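Local coordinates for BILBO1_N domain-containing protein (Trypanosoma brucei equiperdum, PDB 7A1I) that probably mediates protein-protein recognition through an N-terminal ubiquitin-like domain of the kind found in BILBO1, a component of the trypanosome flagellar pocket collar, at residues V10-D15 with L88-T93; Y38-F43 with R54-N59; K18-F23 with P101-G106; A61-D66 with H82-Y87. One frame throughout, in Å; residues are numbered along the deposited sequence.

Overall arrangement
All four contacts lie in one small domain, a ubiquitin-like fold in which helix 32-50 packs on a mixed sheet ordered 70-73, 60-65, 84-89, 6-14, 17-25, 104-105. Interactions 4, 1 and 3 follow one another across that sheet, joining 60-65 to 84-89, 84-89 to 6-14, and 17-25 to 104-105. Interaction 2 ties the helix to the loop leading into strand 60-65. Their centres are about 9 to 17 Å apart, with 1 and 2 nearest and 2 and 4 farthest. Along the chain, interactions 2 and 4 come in series inside the loops closed by 1 and 3, which cross each other, so early and late strands are interleaved.

Interaction 1: V10-D15 with L88-T93; sequences VATDCD and LFQPDT. With NA (sodium ion), chain E.
Gln90 reaches across to strand 6-14 with its amide: NE2 bonds Asp13 O at 2.7 Å, in the carbonyl plane on a lone pair, and makes a weak bond to Thr12 OG1 at 3.0 Å. That hydroxyl, set anti to its own nitrogen (chi1 -163°), donates to Leu88 O at 2.9 Å from 34° outside the carbonyl plane. One backbone bond, Leu88 N to Ala11 O at 2.9 Å, joins the parallel strands here. Beyond it they part: a water accepts from Asp13 N (3.0 Å) and can donate to Leu88 O, and the Gln90 side chain substitutes for a backbone donor. Val10 CG1 presses tightly on Leu88 CD1 at 3.5 Å. Farther out, Lys18 holds the Asp13 carboxylate in a salt bridge, and Gln90 O is a long ligand of a sodium ion (3.0 Å). Strand 17-25 flanks 6-14 on its other side, while helix 32-50 covers the face bearing Val10, Thr12 and Leu88 through Ser39 and Phe43.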
loop_
_atom_site.group_PDB
_atom_site.type_symbol
_atom_site.label_atom_id
_atom_site.label_comp_id
_atom_site.label_asym_id
_atom_site.label_seq_id
_atom_site.Cartn_x
_atom_site.Cartn_y
_atom_site.Cartn_z
ATOM N N VAL A 10 0.782 -3.565 -0.554
ATOM C CA VAL A 10 0.500 -2.151 -0.349
ATOM C C VAL A 10 -0.874 -2.055 0.289
ATOM O O VAL A 10 -1.840 -2.611 -0.247
ATOM C CB VAL A 10 0.526 -1.364 -1.660
ATOM C CG1 VAL A 10 0.300 0.104 -1.384
ATOM C CG2 VAL A 10 1.895 -1.584 -2.371
ATOM N N ALA A 11 -0.961 -1.407 1.452
ATOM C CA ALA A 11 -2.248 -1.323 2.151
ATOM C C ALA A 11 -2.594 0.142 2.384
ATOM O O ALA A 11 -1.736 1.027 2.266
ATOM C CB ALA A 11 -2.231 -2.100 3.478
ATOM N N THR A 12 -3.880 0.391 2.625
ATOM C CA THR A 12 -4.378 1.742 2.887
ATOM C C THR A 12 -5.744 1.630 3.558
ATOM O O THR A 12 -6.323 0.549 3.641
ATOM C CB THR A 12 -4.445 2.584 1.594
ATOM O OG1 THR A 12 -4.542 3.989 1.903
ATOM C CG2 THR A 12 -5.597 2.165 0.694
ATOM N N ASP A 13 -6.257 2.765 4.022
ATOM C CA ASP A 13 -7.539 2.819 4.716
ATOM C C ASP A 13 -8.683 3.096 3.746
ATOM O O ASP A 13 -8.601 3.989 2.903
ATOM C CB ASP A 13 -7.497 3.901 5.797
ATOM C CG ASP A 13 -8.758 3.939 6.649
ATOM O OD1 ASP A 13 -8.769 3.294 7.722
ATOM O OD2 ASP A 13 -9.728 4.633 6.260
ATOM N N CYS A 14 -9.768 2.343 3.884
ATOM C CA CYS A 14 -10.977 2.534 3.087
ATOM C C CYS A 14 -12.156 2.541 4.055
ATOM O O CYS A 14 -12.581 1.488 4.553
ATOM C CB CYS A 14 -11.114 1.459 2.018
ATOM S SG CYS A 14 -12.521 1.729 0.919
ATOM N N ASP A 15 -12.632 3.754 4.349
ATOM C CA ASP A 15 -13.783 4.000 5.215
ATOM C C ASP A 15 -13.661 3.270 6.548
ATOM O O ASP A 15 -14.631 2.718 7.076
ATOM C CB ASP A 15 -15.076 3.627 4.497
ATOM C CG ASP A 15 -15.552 4.726 3.566
ATOM O OD1 ASP A 15 -14.847 5.756 3.464
ATOM O OD2 ASP A 15 -16.617 4.566 2.934
ATOM N N LEU A 88 0.081 3.266 2.763
ATOM C CA LEU A 88 -0.111 4.577 2.156
ATOM C C LEU A 88 -1.077 5.400 2.997
ATOM O O LEU A 88 -2.205 4.957 3.273
ATOM C CB LEU A 88 -0.630 4.453 0.721
ATOM C CG LEU A 88 0.261 3.607 -0.189
ATOM C CD1 LEU A 88 -0.317 3.517 -1.608
ATOM C CD2 LEU A 88 1.701 4.150 -0.209
ATOM N N PHE A 89 -0.613 6.555 3.459
ATOM C CA PHE A 89 -1.474 7.530 4.108
ATOM C C PHE A 89 -2.154 8.391 3.053
ATOM O O PHE A 89 -1.612 8.619 1.966
ATOM C CB PHE A 89 -0.672 8.400 5.078
ATOM C CG PHE A 89 -0.128 7.645 6.243
ATOM C CD1 PHE A 89 -0.981 7.192 7.248
ATOM C CD2 PHE A 89 1.235 7.371 6.341
ATOM C CE1 PHE A 89 -0.494 6.481 8.326
ATOM C CE2 PHE A 89 1.734 6.670 7.429
ATOM C CZ PHE A 89 0.860 6.218 8.426
ATOM N N GLN A 90 -3.363 8.856 3.372
ATOM C CA GLN A 90 -4.126 9.711 2.476
ATOM C C GLN A 90 -4.421 11.059 3.121
ATOM O O GLN A 90 -4.477 11.173 4.348
ATOM C CB GLN A 90 -5.460 9.060 2.084
ATOM C CG GLN A 90 -5.361 7.686 1.465
ATOM C CD GLN A 90 -6.728 7.026 1.384
ATOM O OE1 GLN A 90 -7.641 7.563 0.754
ATOM N NE2 GLN A 90 -6.884 5.874 2.033
ATOM N N PRO A 91 -4.650 12.096 2.322
ATOM C CA PRO A 91 -5.190 13.341 2.874
ATOM C C PRO A 91 -6.674 13.190 3.189
ATOM O O PRO A 91 -7.350 12.297 2.679
ATOM C CB PRO A 91 -4.962 14.347 1.743
ATOM C CG PRO A 91 -5.052 13.509 0.498
ATOM C CD PRO A 91 -4.433 12.185 0.862
ATOM N N ASP A 92 -7.169 14.081 4.059
ATOM C CA ASP A 92 -8.594 14.133 4.432
ATOM C C ASP A 92 -9.099 12.791 4.979
ATOM O O ASP A 92 -10.242 12.395 4.737
ATOM C CB ASP A 92 -9.454 14.577 3.238
ATOM C CG ASP A 92 -9.251 16.042 2.871
ATOM O OD1 ASP A 92 -9.464 16.904 3.752
ATOM O OD2 ASP A 92 -8.824 16.325 1.716
ATOM N N THR A 93 -8.264 12.098 5.757
ATOM C CA THR A 93 -8.567 10.735 6.176
ATOM C C THR A 93 -8.231 10.554 7.648
ATOM O O THR A 93 -7.119 10.868 8.078
ATOM C CB THR A 93 -7.784 9.720 5.307
ATOM O OG1 THR A 93 -8.286 9.739 3.966
ATOM C CG2 THR A 93 -7.913 8.300 5.852
HETATM NA NA NA E . -2.486 12.007 6.385
HETATM O O HOH W 1 -4.755 5.255 4.575
HETATM O O HOH W 2 -0.356 11.758 5.966
#

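Interaction 2: Y38-F43 with R54-N59; sequences YSTTAF and RAFAVN
Phe43 and Phe56 form the centre of this contact, where helix 32-50 of the ubiquitin-like fold meets the irregular loop that leads from it to strand 60-65. The two side chains lie alongside each other and point the same way. Phe56 has its ring anti to the backbone N (chi1 173°), which carries it from the loop to the helix. There one face receives Phe43 CB in a CH-pi contact, 3.6 Å from the Phe56 ring centroid and nearly on the ring normal. The rings themselves meet obliquely, with centroids 5.0 Å apart and planes at 48°. Phe43, with CG anti to its carbonyl carbon (chi1 -77°), brings CD1 to within 3.7 Å of Phe56 CZ. One turn back along the helix, Thr40 adds its CA, 3.9 Å from Phe56 CD2. Leu88 and Thr12 of the sheet also pack on Phe56, which thus sits between helix and sheet, while Asn44 OD1 takes its backbone N-H. No direct hydrogen bond links the two segments. At the outer margin Val58 CG2 lies 4.1 Å from Thr40 OG1, a hydroxyl also bonded to Leu36 O. A single water makes the polar link, accepting from Val58 N at 3.0 Å and donating to Thr40 OG1 at 2.7 Å.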
loop_
_atom_site.group_PDB
_atom_site.type_symbol
_atom_site.label_atom_id
_atom_site.label_comp_id
_atom_site.label_asym_id
_atom_site.label_seq_id
_atom_site.Cartn_x
_atom_site.Cartn_y
_atom_site.Cartn_z
ATOM N N TYR A 38 1.195 2.656 -9.583
ATOM C CA TYR A 38 0.370 1.445 -9.654
ATOM C C TYR A 38 -0.644 1.405 -8.510
ATOM O O TYR A 38 -1.823 1.081 -8.721
ATOM C CB TYR A 38 1.248 0.190 -9.607
ATOM C CG TYR A 38 2.011 -0.138 -10.878
ATOM C CD1 TYR A 38 2.937 -1.172 -10.898
ATOM C CD2 TYR A 38 1.816 0.587 -12.045
ATOM C CE1 TYR A 38 3.642 -1.486 -12.052
ATOM C CE2 TYR A 38 2.515 0.283 -13.205
ATOM C CZ TYR A 38 3.427 -0.754 -13.202
ATOM O OH TYR A 38 4.123 -1.054 -14.350
ATOM N N SER A 39 -0.192 1.728 -7.290
ATOM C CA SER A 39 -1.066 1.727 -6.129
ATOM C C SER A 39 -2.177 2.755 -6.265
ATOM O O SER A 39 -3.321 2.498 -5.880
ATOM C CB SER A 39 -0.243 2.017 -4.863
ATOM O OG SER A 39 0.704 0.993 -4.620
ATOM N N THR A 40 -1.850 3.944 -6.769
ATOM C CA THR A 40 -2.858 4.982 -6.919
ATOM C C THR A 40 -3.919 4.570 -7.935
ATOM O O THR A 40 -5.128 4.724 -7.685
ATOM C CB THR A 40 -2.184 6.293 -7.303
ATOM O OG1 THR A 40 -1.403 6.757 -6.186
ATOM C CG2 THR A 40 -3.216 7.345 -7.717
ATOM N N THR A 41 -3.491 4.000 -9.066
ATOM C CA THR A 41 -4.457 3.500 -10.048
ATOM C C THR A 41 -5.345 2.413 -9.441
ATOM O O THR A 41 -6.579 2.438 -9.597
ATOM C CB THR A 41 -3.738 2.948 -11.276
ATOM O OG1 THR A 41 -2.949 3.982 -11.870
ATOM C CG2 THR A 41 -4.761 2.464 -12.311
ATOM N N ALA A 42 -4.722 1.449 -8.745
ATOM C CA ALA A 42 -5.442 0.296 -8.214
ATOM C C ALA A 42 -6.440 0.704 -7.144
ATOM O O ALA A 42 -7.564 0.194 -7.117
ATOM C CB ALA A 42 -4.464 -0.734 -7.651
ATOM N N PHE A 43 -6.058 1.612 -6.251
ATOM C CA PHE A 43 -6.975 1.988 -5.187
ATOM C C PHE A 43 -8.051 2.944 -5.676
ATOM O O PHE A 43 -9.171 2.918 -5.152
ATOM C CB PHE A 43 -6.222 2.601 -4.008
ATOM C CG PHE A 43 -5.523 1.588 -3.156
ATOM C CD1 PHE A 43 -4.169 1.727 -2.868
ATOM C CD2 PHE A 43 -6.211 0.497 -2.651
ATOM C CE1 PHE A 43 -3.515 0.789 -2.089
ATOM C CE2 PHE A 43 -5.567 -0.440 -1.867
ATOM C CZ PHE A 43 -4.213 -0.298 -1.588
ATOM N N ARG A 54 -15.050 9.783 -3.782
ATOM C CA ARG A 54 -13.837 10.582 -3.653
ATOM C C ARG A 54 -12.643 9.846 -4.255
ATOM O O ARG A 54 -12.597 8.615 -4.308
ATOM C CB ARG A 54 -13.560 10.929 -2.193
ATOM C CG ARG A 54 -13.081 9.769 -1.358
ATOM C CD ARG A 54 -12.966 10.155 0.114
ATOM N NE ARG A 54 -12.549 9.014 0.926
ATOM C CZ ARG A 54 -13.396 8.187 1.527
ATOM N NH1 ARG A 54 -14.705 8.380 1.412
ATOM N NH2 ARG A 54 -12.936 7.164 2.238
ATOM N N ALA A 55 -11.676 10.619 -4.722
ATOM C CA ALA A 55 -10.478 10.052 -5.321
ATOM C C ALA A 55 -9.507 9.565 -4.248
ATOM O O ALA A 55 -9.498 10.060 -3.119
ATOM C CB ALA A 55 -9.788 11.087 -6.209
ATOM N N PHE A 56 -8.725 8.544 -4.597
ATOM C CA PHE A 56 -7.626 8.102 -3.753
ATOM C C PHE A 56 -6.344 8.841 -4.123
ATOM O O PHE A 56 -6.013 8.979 -5.305
ATOM C CB PHE A 56 -7.409 6.589 -3.881
ATOM C CG PHE A 56 -6.192 6.110 -3.154
ATOM C CD1 PHE A 56 -6.265 5.747 -1.809
ATOM C CD2 PHE A 56 -4.961 6.038 -3.808
ATOM C CE1 PHE A 56 -5.131 5.328 -1.132
ATOM C CE2 PHE A 56 -3.838 5.617 -3.146
ATOM C CZ PHE A 56 -3.916 5.259 -1.800
ATOM N N ALA A 57 -5.596 9.280 -3.111
ATOM C CA ALA A 57 -4.267 9.831 -3.357
ATOM C C ALA A 57 -3.367 9.569 -2.156
ATOM O O ALA A 57 -3.835 9.441 -1.019
ATOM C CB ALA A 57 -4.316 11.333 -3.651
ATOM N N VAL A 58 -2.065 9.498 -2.416
ATOM C CA VAL A 58 -1.062 9.296 -1.374
ATOM C C VAL A 58 -0.469 10.639 -0.984
ATOM O O VAL A 58 -0.019 11.401 -1.855
ATOM C CB VAL A 58 0.043 8.334 -1.846
ATOM C CG1 VAL A 58 1.126 8.186 -0.773
ATOM C CG2 VAL A 58 -0.549 6.989 -2.184
ATOM N N ASN A 59 -0.460 10.948 0.321
ATOM C CA ASN A 59 0.337 12.084 0.769
ATOM C C ASN A 59 1.504 11.690 1.674
ATOM O O ASN A 59 2.342 12.551 1.975
ATOM C CB ASN A 59 -0.544 13.181 1.421
ATOM C CG ASN A 59 -1.120 12.794 2.769
ATOM O OD1 ASN A 59 -1.261 11.622 3.099
ATOM N ND2 ASN A 59 -1.494 13.806 3.546
HETATM O O HOH W 3 -1.243 9.357 -5.327
#

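Interaction 3: K18-F23 with P101-G106; sequences KVNLRF and PEPYEG. With EDO (1,2-ethanediol), chain G.
Asn20 and Tyr104 begin the backbone bonding that adds strand 104-105 to strand 17-25 in parallel. Tyr104 N donates to Asn20 O (2.9 Å), Arg22 N to Tyr104 O (2.8 Å), and Gly106 N to Arg22 O (2.8 Å), so three backbone bonds alternate in direction between the two strands. Before the strand proper, a side chain continues the pairing. Asn20 ND2 bonds Pro101 O at 2.9 Å, with that oxygen near the amide plane, and OD1 accepts from Gln85, so the amide is fixed at both ends. The charged pair is Arg22 with Glu105, their bent side chains alongside each other; turns at chi2 (-89°) and chi3 bring the guanidinium there. Glu105 OE1 lies in plane at the guanidinium edge, taking weak bonds from Arg22 NE and NH2 (both 3.4 Å), while OE2 meets NH2 alone at 2.8 Å, a salt bridge whose hydrogen bond is also weak. Guanidinium and carboxylate planes stand 48° apart, and a water joins Glu105 OE1 to Arg22 O. Packing contacts follow. Leu21 CD2 and Val19 CG1 approach the edge of the Tyr104 ring, the Pro101 ring lies against the Lys18 carbonyl (CG to O 3.3 Å), and Gly106 CA nears Phe23 CE2 at 3.8 Å. Within the chain 104-105 ends the sheet; strand 6-14 lies along the other side of 17-25, and helix 32-50 packs on Leu21 and Phe23 through Ala42.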
loop_
_atom_site.group_PDB
_atom_site.type_symbol
_atom_site.label_atom_id
_atom_site.label_comp_id
_atom_site.label_asym_id
_atom_site.label_seq_id
_atom_site.Cartn_x
_atom_site.Cartn_y
_atom_site.Cartn_z
ATOM N N LYS A 18 -8.988 -1.650 6.666
ATOM C CA LYS A 18 -7.723 -1.699 5.929
ATOM C C LYS A 18 -7.852 -2.618 4.717
ATOM O O LYS A 18 -8.409 -3.716 4.824
ATOM C CB LYS A 18 -6.565 -2.147 6.822
ATOM C CG LYS A 18 -6.486 -1.392 8.142
ATOM C CD LYS A 18 -6.357 0.110 7.937
ATOM C CE LYS A 18 -6.525 0.845 9.267
ATOM N NZ LYS A 18 -6.344 2.324 9.150
ATOM N N VAL A 19 -7.380 -2.148 3.561
ATOM C CA VAL A 19 -7.396 -2.917 2.317
ATOM C C VAL A 19 -5.949 -3.130 1.879
ATOM O O VAL A 19 -5.163 -2.175 1.843
ATOM C CB VAL A 19 -8.172 -2.206 1.195
ATOM C CG1 VAL A 19 -8.120 -3.038 -0.094
ATOM C CG2 VAL A 19 -9.592 -1.969 1.604
ATOM N N ASN A 20 -5.608 -4.374 1.543
ATOM C CA ASN A 20 -4.248 -4.778 1.215
ATOM C C ASN A 20 -4.240 -5.412 -0.174
ATOM O O ASN A 20 -5.084 -6.262 -0.465
ATOM C CB ASN A 20 -3.734 -5.766 2.273
ATOM C CG ASN A 20 -2.225 -5.889 2.284
ATOM O OD1 ASN A 20 -1.528 -5.067 1.725
ATOM N ND2 ASN A 20 -1.723 -6.929 2.932
ATOM N N LEU A 21 -3.303 -4.971 -1.029
ATOM C CA LEU A 21 -3.111 -5.455 -2.394
ATOM C C LEU A 21 -1.693 -5.985 -2.594
ATOM O O LEU A 21 -0.724 -5.401 -2.101
ATOM C CB LEU A 21 -3.333 -4.336 -3.424
ATOM C CG LEU A 21 -4.660 -3.586 -3.368
ATOM C CD1 LEU A 21 -4.693 -2.489 -4.424
ATOM C CD2 LEU A 21 -5.812 -4.553 -3.556
ATOM N N ARG A 22 -1.558 -7.063 -3.361
ATOM C CA ARG A 22 -0.252 -7.627 -3.684
ATOM C C ARG A 22 0.075 -7.345 -5.142
ATOM O O ARG A 22 -0.762 -7.582 -6.022
ATOM C CB ARG A 22 -0.220 -9.134 -3.415
ATOM C CG ARG A 22 1.181 -9.698 -3.258
ATOM C CD ARG A 22 1.785 -10.130 -4.571
ATOM N NE ARG A 22 1.010 -11.193 -5.197
ATOM C CZ ARG A 22 1.227 -12.484 -4.980
ATOM N NH1 ARG A 22 2.197 -12.861 -4.156
ATOM N NH2 ARG A 22 0.482 -13.395 -5.592
ATOM N N PHE A 23 1.304 -6.883 -5.395
ATOM C CA PHE A 23 1.827 -6.669 -6.737
ATOM C C PHE A 23 3.064 -7.532 -6.941
ATOM O O PHE A 23 3.921 -7.626 -6.054
ATOM C CB PHE A 23 2.185 -5.193 -6.970
ATOM C CG PHE A 23 0.996 -4.280 -6.937
ATOM C CD1 PHE A 23 0.722 -3.516 -5.809
ATOM C CD2 PHE A 23 0.149 -4.187 -8.032
ATOM C CE1 PHE A 23 -0.390 -2.682 -5.773
ATOM C CE2 PHE A 23 -0.969 -3.364 -8.003
ATOM C CZ PHE A 23 -1.241 -2.609 -6.882
ATOM N N PRO A 101 -5.095 -6.863 6.548
ATOM C CA PRO A 101 -5.504 -8.219 6.171
ATOM C C PRO A 101 -4.597 -8.833 5.111
ATOM O O PRO A 101 -3.697 -8.200 4.563
ATOM C CB PRO A 101 -6.911 -8.015 5.618
ATOM C CG PRO A 101 -6.918 -6.632 5.115
ATOM C CD PRO A 101 -5.982 -5.836 5.978
ATOM N N GLU A 102 -4.870 -10.107 4.834
ATOM C CA GLU A 102 -4.280 -10.772 3.686
ATOM C C GLU A 102 -4.588 -9.955 2.434
ATOM O O GLU A 102 -5.645 -9.321 2.339
ATOM C CB GLU A 102 -4.871 -12.169 3.511
ATOM C CG GLU A 102 -4.885 -13.051 4.742
ATOM C CD GLU A 102 -3.526 -13.576 5.128
ATOM O OE1 GLU A 102 -3.362 -13.964 6.306
ATOM O OE2 GLU A 102 -2.636 -13.625 4.254
ATOM N N PRO A 103 -3.685 -9.935 1.465
ATOM C CA PRO A 103 -3.900 -9.099 0.284
ATOM C C PRO A 103 -4.781 -9.775 -0.761
ATOM O O PRO A 103 -4.745 -10.991 -0.955
ATOM C CB PRO A 103 -2.482 -8.906 -0.260
ATOM C CG PRO A 103 -1.773 -10.189 0.133
ATOM C CD PRO A 103 -2.335 -10.534 1.489
ATOM N N TYR A 104 -5.554 -8.950 -1.463
ATOM C CA TYR A 104 -6.057 -9.340 -2.771
ATOM C C TYR A 104 -4.935 -9.199 -3.800
ATOM O O TYR A 104 -3.929 -8.526 -3.566
ATOM C CB TYR A 104 -7.202 -8.440 -3.215
ATOM C CG TYR A 104 -8.392 -8.353 -2.292
ATOM C CD1 TYR A 104 -9.141 -9.482 -1.971
ATOM C CD2 TYR A 104 -8.762 -7.139 -1.732
ATOM C CE1 TYR A 104 -10.238 -9.396 -1.136
ATOM C CE2 TYR A 104 -9.850 -7.045 -0.896
ATOM C CZ TYR A 104 -10.588 -8.177 -0.604
ATOM O OH TYR A 104 -11.672 -8.091 0.241
ATOM N N GLU A 105 -5.140 -9.792 -4.974
ATOM C CA GLU A 105 -4.273 -9.518 -6.108
ATOM C C GLU A 105 -4.538 -8.112 -6.638
ATOM O O GLU A 105 -5.677 -7.755 -6.934
ATOM C CB GLU A 105 -4.506 -10.553 -7.205
ATOM C CG GLU A 105 -4.137 -11.967 -6.792
ATOM C CD GLU A 105 -2.655 -12.158 -6.548
ATOM O OE1 GLU A 105 -1.840 -11.348 -7.053
ATOM O OE2 GLU A 105 -2.306 -13.113 -5.816
ATOM N N GLY A 106 -3.474 -7.311 -6.786
ATOM C CA GLY A 106 -3.664 -5.937 -7.227
ATOM C C GLY A 106 -3.781 -5.762 -8.728
ATOM O O GLY A 106 -4.389 -4.786 -9.180
HETATM C C1 EDO G . -7.608 -11.881 0.684
HETATM O O1 EDO G . -8.010 -12.705 -0.416
HETATM C C2 EDO G . -8.821 -11.584 1.551
HETATM O O2 EDO G . -8.471 -10.613 2.547
HETATM O O HOH W 4 -7.127 -7.060 1.548
HETATM O O HOH W 5 -1.137 -8.972 -8.711
#

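Interaction 4: A61-D66 with H82-Y87; sequences AVVFND and HNSQVY. With NA (sodium ion), chain F.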
loop_
_atom_site.group_PDB
_atom_site.type_symbol
_atom_site.label_atom_id
_atom_site.label_comp_id
_atom_site.label_asym_id
_atom_site.label_seq_id
_atom_site.Cartn_x
_atom_site.Cartn_y
_atom_site.Cartn_z
ATOM N N ALA A 61 4.030 7.801 2.635
ATOM C CA ALA A 61 4.183 6.348 2.522
ATOM C C ALA A 61 5.175 5.792 3.542
ATOM O O ALA A 61 6.198 6.424 3.817
ATOM C CB ALA A 61 4.626 5.953 1.105
ATOM N N VAL A 62 4.885 4.603 4.097
ATOM C CA VAL A 62 5.812 3.931 5.006
ATOM C C VAL A 62 5.962 2.472 4.598
ATOM O O VAL A 62 5.117 1.898 3.912
ATOM C CB VAL A 62 5.381 4.020 6.494
ATOM C CG1 VAL A 62 5.539 5.436 7.014
ATOM C CG2 VAL A 62 3.946 3.493 6.684
ATOM N N VAL A 63 7.066 1.865 5.023
ATOM C CA VAL A 63 7.331 0.464 4.730
ATOM C C VAL A 63 7.753 -0.214 6.023
ATOM O O VAL A 63 8.487 0.366 6.833
ATOM C CB VAL A 63 8.380 0.278 3.610
ATOM C CG1 VAL A 63 9.726 0.974 3.956
ATOM C CG2 VAL A 63 8.596 -1.206 3.310
ATOM N N PHE A 64 7.251 -1.426 6.243
ATOM C CA PHE A 64 7.540 -2.121 7.490
ATOM C C PHE A 64 8.925 -2.756 7.435
ATOM O O PHE A 64 9.249 -3.480 6.492
ATOM C CB PHE A 64 6.481 -3.180 7.795
ATOM C CG PHE A 64 6.626 -3.787 9.167
ATOM C CD1 PHE A 64 7.043 -5.100 9.325
ATOM C CD2 PHE A 64 6.348 -3.032 10.297
ATOM C CE1 PHE A 64 7.170 -5.655 10.595
ATOM C CE2 PHE A 64 6.485 -3.571 11.568
ATOM C CZ PHE A 64 6.890 -4.886 11.717
ATOM N N ASN A 65 9.720 -2.511 8.471
ATOM C CA ASN A 65 11.083 -3.008 8.580
ATOM C C ASN A 65 11.046 -4.218 9.503
ATOM O O ASN A 65 10.677 -4.101 10.675
ATOM C CB ASN A 65 12.009 -1.915 9.125
ATOM C CG ASN A 65 13.493 -2.248 8.973
ATOM O OD1 ASN A 65 13.874 -3.394 8.749
ATOM N ND2 ASN A 65 14.334 -1.228 9.076
ATOM N N ASP A 66 11.431 -5.373 8.965
ATOM C CA ASP A 66 11.411 -6.607 9.738
ATOM C C ASP A 66 12.459 -6.600 10.850
ATOM O O ASP A 66 12.200 -7.104 11.950
ATOM C CB ASP A 66 11.655 -7.794 8.804
ATOM C CG ASP A 66 10.644 -7.877 7.666
ATOM O OD1 ASP A 66 9.502 -7.386 7.823
ATOM O OD2 ASP A 66 11.009 -8.418 6.595
ATOM N N HIS A 82 11.773 -8.145 -1.087
ATOM C CA HIS A 82 10.724 -9.131 -1.294
ATOM C C HIS A 82 9.828 -9.228 -0.066
ATOM O O HIS A 82 10.280 -9.083 1.072
ATOM C CB HIS A 82 11.326 -10.495 -1.635
ATOM C CG HIS A 82 10.299 -11.540 -1.949
ATOM N ND1 HIS A 82 9.167 -11.271 -2.692
ATOM C CD2 HIS A 82 10.248 -12.860 -1.652
ATOM C CE1 HIS A 82 8.452 -12.375 -2.818
ATOM N NE2 HIS A 82 9.088 -13.355 -2.200
ATOM N N ASN A 83 8.532 -9.406 -0.314
ATOM C CA ASN A 83 7.518 -9.549 0.727
ATOM C C ASN A 83 7.404 -8.307 1.596
ATOM O O ASN A 83 6.902 -8.388 2.725
ATOM C CB ASN A 83 7.774 -10.779 1.607
ATOM C CG ASN A 83 7.396 -12.078 0.923
ATOM O OD1 ASN A 83 6.560 -12.094 0.016
ATOM N ND2 ASN A 83 8.004 -13.178 1.359
ATOM N N SER A 84 7.847 -7.154 1.098
ATOM C CA SER A 84 7.674 -5.926 1.855
ATOM C C SER A 84 6.196 -5.570 1.978
ATOM O O SER A 84 5.380 -5.870 1.101
ATOM C CB SER A 84 8.441 -4.773 1.202
ATOM O OG SER A 84 9.836 -4.888 1.451
ATOM N N GLN A 85 5.852 -4.933 3.097
ATOM C CA GLN A 85 4.511 -4.407 3.324
ATOM C C GLN A 85 4.614 -2.887 3.357
ATOM O O GLN A 85 5.311 -2.320 4.210
ATOM C CB GLN A 85 3.890 -4.931 4.628
ATOM C CG GLN A 85 2.506 -4.358 4.896
ATOM C CD GLN A 85 1.428 -4.933 3.950
ATOM O OE1 GLN A 85 1.205 -6.144 3.912
ATOM N NE2 GLN A 85 0.792 -4.066 3.175
ATOM N N VAL A 86 3.932 -2.248 2.435
ATOM C CA VAL A 86 3.841 -0.798 2.361
ATOM C C VAL A 86 2.491 -0.348 2.891
ATOM O O VAL A 86 1.477 -1.057 2.751
ATOM C CB VAL A 86 4.057 -0.335 0.907
ATOM C CG1 VAL A 86 3.742 1.149 0.748
ATOM C CG2 VAL A 86 5.525 -0.589 0.517
ATOM N N TYR A 87 2.472 0.836 3.512
ATOM C CA TYR A 87 1.230 1.477 3.928
ATOM C C TYR A 87 1.203 2.896 3.385
ATOM O O TYR A 87 2.169 3.648 3.561
ATOM C CB TYR A 87 1.066 1.505 5.460
ATOM C CG TYR A 87 -0.327 1.900 5.892
ATOM C CD1 TYR A 87 -0.619 3.207 6.297
ATOM C CD2 TYR A 87 -1.356 0.960 5.912
ATOM C CE1 TYR A 87 -1.913 3.559 6.701
ATOM C CE2 TYR A 87 -2.649 1.307 6.302
ATOM C CZ TYR A 87 -2.923 2.596 6.685
ATOM O OH TYR A 87 -4.202 2.925 7.091
HETATM NA NA NA F . 11.282 -4.486 4.651
HETATM O O HOH W 6 7.849 -5.081 4.950
#
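Tyr87 and Phe64, the aromatic residues of this antiparallel strand pair in the ubiquitin-like fold, meet the opposite strand through CB and not through their rings. Each ring has an edge-to-face partner: Trp71 of the adjoining strand 70-73 for Phe64, and Phe89, two residues on in the same strand, for Tyr87. The Tyr87 CB packs beside Val62 CG2 at 3.7 Å, the two side chains pointing the same way; Phe64 CB lies 3.9 Å from Gln85 O. Another flat group, the Gln85 amide, turns along its own strand toward the next residue: CG is anti to the backbone N (chi1 178°) and a turn at chi2 (72°) brings NE2 to Val86 O at 3.1 Å, almost in the amide plane. Asn20 OD1 also accepts from that NE2. Apolar side chains of a chain of another protein pack on Val62, Phe64, Gln85 and Tyr87, consistent with a protein-binding face. On the other face Val63 CG2 stands 4.2 Å from Val86 CG2. Three nearly straight backbone bonds hold the strands, with Val62 and Tyr87 exchanging N-H and C=O, and Phe64 N donating to Gln85 O at 2.9 Å. Past this point the strands spread, and a water takes over, accepting from Gln85 N at 2.7 Å and donating to Phe64 O at 2.6 Å, the oxygen that also binds a sodium ion at 2.9 Å.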